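Local coordinates for protein class B carbapenemase GOB-18 (Elizabethkingia meningoseptica, PDB 5K0W) that probably hydrolyses beta-lactam antibiotics, carbapenems among them, as a subclass B3 metallo-beta-lactamase whose active site holds two zinc ions, at residues G227-K230 against K231-F234; Q266-F269 against Q270-D274. All coordinates share one frame; numbering follows the deposited sequence.

Interaction 1 of 2, residues G227-K230 against K231-F234; sequences GVMK and KLDF
Leu232 folds its side chain back over the C-terminal part of helix 218-230, where Met229 and the carbonyl of Val228 receive it. Its CD1 lies 4.1 Å from CG of Met229, the two side chains running obliquely past each other, and the same methyl is 3.8 Å from the CA of Met229. The branch point of the leucine meets a polar atom instead: CG of Leu232 stands 3.5 Å from O of Val228. That carbonyl also takes a weak i to i+3 hydrogen bond from the backbone N of Lys231, 3.4 Å between Lys231 N and Val228 O with an N-H...O angle of 144°. The aliphatic part of Lys231 passes beside the carbonyl of Gly227, and the lysine's bent chain then carries its amine away from the turn. Beyond Lys231 the backbone opens into an extended form (psi 144° at Leu232), which heads the chain toward strand 236-239. Further out, Met229 and Leu232 both touch His172 in a loop. Met229 reaches Ala198 and Leu232 reaches Leu196, both of strand 192-198, while helix 265-284 meets them through Leu272 and Tyr268, so that this turn is held between a sheet strand and the C-terminal helix.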
loop_
_atom_site.group_PDB
_atom_site.type_symbol
_atom_site.label_atom_id
_atom_site.label_comp_id
_atom_site.label_asym_id
_atom_site.label_seq_id
_atom_site.Cartn_x
_atom_site.Cartn_y
_atom_site.Cartn_z
ATOM N N GLY A 227 7.727 -6.844 -15.738
ATOM C CA GLY A 227 9.152 -6.961 -16.021
ATOM C C GLY A 227 10.011 -6.623 -14.816
ATOM O O GLY A 227 10.800 -7.448 -14.359
ATOM N N VAL A 228 9.832 -5.423 -14.276
ATOM C CA VAL A 228 10.584 -4.880 -13.141
ATOM C C VAL A 228 10.358 -5.668 -11.813
ATOM O O VAL A 228 11.308 -5.884 -11.055
ATOM C CB VAL A 228 10.357 -3.334 -13.056
ATOM C CG1 VAL A 228 8.917 -2.980 -12.695
ATOM C CG2 VAL A 228 11.343 -2.655 -12.113
ATOM N N MET A 229 9.123 -6.154 -11.581
ATOM C CA MET A 229 8.785 -6.910 -10.370
ATOM C C MET A 229 9.411 -8.323 -10.287
ATOM O O MET A 229 9.671 -8.802 -9.182
ATOM C CB MET A 229 7.271 -6.910 -10.099
ATOM C CG MET A 229 6.778 -5.641 -9.432
ATOM S SD MET A 229 4.993 -5.577 -9.120
ATOM C CE MET A 229 4.909 -6.202 -7.436
ATOM N N LYS A 230 9.648 -8.978 -11.432
ATOM C CA LYS A 230 10.267 -10.316 -11.515
ATOM C C LYS A 230 11.773 -10.281 -11.213
ATOM O O LYS A 230 12.345 -11.313 -10.854
ATOM C CB LYS A 230 10.064 -10.917 -12.924
ATOM C CG LYS A 230 8.715 -11.614 -13.136
ATOM C CD LYS A 230 8.379 -11.813 -14.621
ATOM C CE LYS A 230 8.967 -13.058 -15.256
ATOM N NZ LYS A 230 8.648 -13.147 -16.710
ATOM N N LYS A 231 12.411 -9.098 -11.372
ATOM C CA LYS A 231 13.861 -8.886 -11.175
ATOM C C LYS A 231 14.242 -8.276 -9.819
ATOM O O LYS A 231 15.404 -7.902 -9.626
ATOM C CB LYS A 231 14.506 -8.079 -12.337
ATOM C CG LYS A 231 13.814 -8.118 -13.700
ATOM C CD LYS A 231 14.747 -8.372 -14.898
ATOM C CE LYS A 231 15.367 -7.123 -15.486
ATOM N NZ LYS A 231 16.739 -6.874 -14.952
ATOM N N LEU A 232 13.289 -8.204 -8.873
ATOM C CA LEU A 232 13.541 -7.633 -7.545
ATOM C C LEU A 232 14.244 -8.631 -6.632
ATOM O O LEU A 232 13.969 -9.844 -6.692
ATOM C CB LEU A 232 12.231 -7.118 -6.879
ATOM C CG LEU A 232 11.498 -5.941 -7.560
ATOM C CD1 LEU A 232 10.118 -5.745 -6.980
ATOM C CD2 LEU A 232 12.304 -4.641 -7.482
ATOM N N ASP A 233 15.160 -8.106 -5.785
ATOM C CA ASP A 233 15.899 -8.877 -4.767
ATOM C C ASP A 233 15.495 -8.369 -3.381
ATOM O O ASP A 233 15.564 -7.163 -3.107
ATOM C CB ASP A 233 17.428 -8.788 -4.920
ATOM C CG ASP A 233 17.992 -8.864 -6.309
ATOM O OD1 ASP A 233 17.823 -9.921 -6.962
ATOM O OD2 ASP A 233 18.621 -7.872 -6.741
ATOM N N PHE A 234 15.045 -9.283 -2.517
ATOM C CA PHE A 234 14.530 -8.969 -1.173
ATOM C C PHE A 234 14.645 -10.199 -0.278
ATOM O O PHE A 234 14.747 -11.317 -0.784
ATOM C CB PHE A 234 13.033 -8.537 -1.263
ATOM C CG PHE A 234 12.115 -9.556 -1.898
ATOM C CD1 PHE A 234 11.485 -10.528 -1.127
ATOM C CD2 PHE A 234 11.880 -9.543 -3.266
ATOM C CE1 PHE A 234 10.684 -11.502 -1.720
ATOM C CE2 PHE A 234 11.046 -10.499 -3.852
ATOM C CZ PHE A 234 10.451 -11.465 -3.072
#

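Interaction 2 of 2, residues Q266-F269 against Q270-D274; sequences QSYF and QNLND
Tyr268 and Leu272 lie one turn apart near the start of helix 265-284, in a local i to i+4 contact on the side of this C-terminal helix that faces the rest of the fold. Both side chains have CG opposite the backbone N (chi1 163° for Tyr268 and -166° for Leu272), which sends them the same way, side by side. CD2 of Leu272 comes obliquely to the hydroxyl-bearing end of the Tyr268 ring, 3.8 Å from CZ of Tyr268. The hydroxyl's own polar partner is the backbone O of Met229. Nearer the CB end, the edge carbon CD2 of Tyr268 sits over the centre of the Phe269 ring, 3.5 Å above its plane. The backbone beneath is regular helix: Asn271 N bonds to Ser267 O at 3.1 Å, and Asn273 N bonds to Phe269 O at 2.9 Å. Equivalent bonds join Gln270 to Gln266 and Leu272 to Tyr268. On another face of the helix, the side-chain amide of Asn271 folds back beside Ser267, with ND2 of Asn271 3.6 Å from OG of Ser267 and near Ser267 O at an angle too poor for a hydrogen bond. Asn271 also touches Met200, and Ser267 touches Asp246, both in loops. Around the inward side, the Tyr268 ring meets Trp237 of strand 236-239 with the planes at about 60°, and Leu272 packs on Pro201 and on the end of helix 218-230.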
loop_
_atom_site.group_PDB
_atom_site.type_symbol
_atom_site.label_atom_id
_atom_site.label_comp_id
_atom_site.label_asym_id
_atom_site.label_seq_id
_atom_site.Cartn_x
_atom_site.Cartn_y
_atom_site.Cartn_z
ATOM N N GLN A 266 9.410 -17.765 -3.244
ATOM C CA GLN A 266 8.776 -18.487 -4.351
ATOM C C GLN A 266 7.289 -18.221 -4.517
ATOM O O GLN A 266 6.810 -18.210 -5.651
ATOM C CB GLN A 266 9.143 -19.976 -4.387
ATOM C CG GLN A 266 10.560 -20.254 -4.927
ATOM C CD GLN A 266 10.956 -19.403 -6.127
ATOM O OE1 GLN A 266 10.353 -19.465 -7.206
ATOM N NE2 GLN A 266 11.976 -18.571 -5.952
ATOM N N SER A 267 6.580 -17.918 -3.408
ATOM C CA SER A 267 5.156 -17.557 -3.428
ATOM C C SER A 267 4.942 -16.166 -4.050
ATOM O O SER A 267 3.909 -15.939 -4.683
ATOM C CB SER A 267 4.561 -17.594 -2.030
ATOM O OG SER A 267 3.169 -17.328 -2.112
ATOM N N TYR A 268 5.908 -15.242 -3.873
ATOM C CA TYR A 268 5.842 -13.912 -4.478
ATOM C C TYR A 268 5.918 -14.072 -5.994
ATOM O O TYR A 268 5.131 -13.453 -6.697
ATOM C CB TYR A 268 6.979 -13.006 -3.981
ATOM C CG TYR A 268 7.203 -11.795 -4.851
ATOM C CD1 TYR A 268 6.322 -10.719 -4.821
ATOM C CD2 TYR A 268 8.272 -11.741 -5.744
ATOM C CE1 TYR A 268 6.515 -9.605 -5.633
ATOM C CE2 TYR A 268 8.466 -10.635 -6.571
ATOM C CZ TYR A 268 7.587 -9.568 -6.504
ATOM O OH TYR A 268 7.770 -8.478 -7.311
ATOM N N PHE A 269 6.852 -14.911 -6.494
ATOM C CA PHE A 269 7.025 -15.146 -7.923
ATOM C C PHE A 269 5.889 -15.939 -8.553
ATOM O O PHE A 269 5.529 -15.673 -9.700
ATOM C CB PHE A 269 8.407 -15.728 -8.237
ATOM C CG PHE A 269 9.519 -14.781 -7.861
ATOM C CD1 PHE A 269 9.748 -13.617 -8.597
ATOM C CD2 PHE A 269 10.320 -15.031 -6.752
ATOM C CE1 PHE A 269 10.770 -12.734 -8.246
ATOM C CE2 PHE A 269 11.340 -14.137 -6.390
ATOM C CZ PHE A 269 11.555 -12.993 -7.141
ATOM N N GLN A 270 5.292 -16.872 -7.801
ATOM C CA GLN A 270 4.153 -17.666 -8.273
ATOM C C GLN A 270 2.922 -16.780 -8.460
ATOM O O GLN A 270 2.302 -16.843 -9.518
ATOM C CB GLN A 270 3.868 -18.846 -7.334
ATOM C CG GLN A 270 4.803 -20.022 -7.617
ATOM C CD GLN A 270 4.780 -21.100 -6.562
ATOM O OE1 GLN A 270 5.134 -20.881 -5.388
ATOM N NE2 GLN A 270 4.451 -22.313 -6.989
ATOM N N ASN A 271 2.627 -15.901 -7.474
ATOM C CA ASN A 271 1.518 -14.947 -7.516
ATOM C C ASN A 271 1.741 -13.931 -8.608
ATOM O O ASN A 271 0.787 -13.575 -9.290
ATOM C CB ASN A 271 1.349 -14.214 -6.177
ATOM C CG ASN A 271 0.836 -15.077 -5.062
ATOM O OD1 ASN A 271 -0.026 -15.942 -5.254
ATOM N ND2 ASN A 271 1.340 -14.840 -3.865
ATOM N N LEU A 272 2.994 -13.471 -8.788
ATOM C CA LEU A 272 3.356 -12.501 -9.817
ATOM C C LEU A 272 3.129 -13.083 -11.208
ATOM O O LEU A 272 2.558 -12.405 -12.060
ATOM C CB LEU A 272 4.810 -12.061 -9.633
ATOM C CG LEU A 272 5.288 -10.833 -10.376
ATOM C CD1 LEU A 272 4.482 -9.582 -9.984
ATOM C CD2 LEU A 272 6.726 -10.593 -10.081
ATOM N N ASN A 273 3.536 -14.344 -11.421
ATOM C CA ASN A 273 3.380 -15.057 -12.688
ATOM C C ASN A 273 1.898 -15.332 -12.983
ATOM O O ASN A 273 1.496 -15.268 -14.142
ATOM C CB ASN A 273 4.226 -16.351 -12.682
ATOM C CG ASN A 273 4.044 -17.255 -13.876
ATOM O OD1 ASN A 273 3.599 -18.403 -13.749
ATOM N ND2 ASN A 273 4.363 -16.755 -15.061
ATOM N N ASP A 274 1.083 -15.597 -11.938
ATOM C CA ASP A 274 -0.352 -15.822 -12.105
ATOM C C ASP A 274 -1.049 -14.543 -12.525
ATOM O O ASP A 274 -2.006 -14.598 -13.294
ATOM C CB ASP A 274 -0.987 -16.427 -10.849
ATOM C CG ASP A 274 -0.559 -17.858 -10.573
ATOM O OD1 ASP A 274 -0.429 -18.644 -11.547
ATOM O OD2 ASP A 274 -0.357 -18.197 -9.382
#

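Interactions 1 and 2 touch directly, their centres 11 Å apart: the chain leaving helix 218-230 rests on the first turns of helix 265-284. Met229 O lies 2.7 Å from Tyr268 OH, a probable hydrogen bond that ties the two together, and CD2 of Leu272 packs 3.5 Å from the C atom of Met229. Further along, the rings of Phe234 and Tyr268 meet edge to face, with CZ of Phe234 3.5 Å from CD2 of Tyr268. Neither contact binds metal. The side chains of Met229 and Leu272 are about 9 and 11 Å, respectively, from that of the zinc ligand His175, and the side chain of Met229 is about 13 Å from a bound zinc ion.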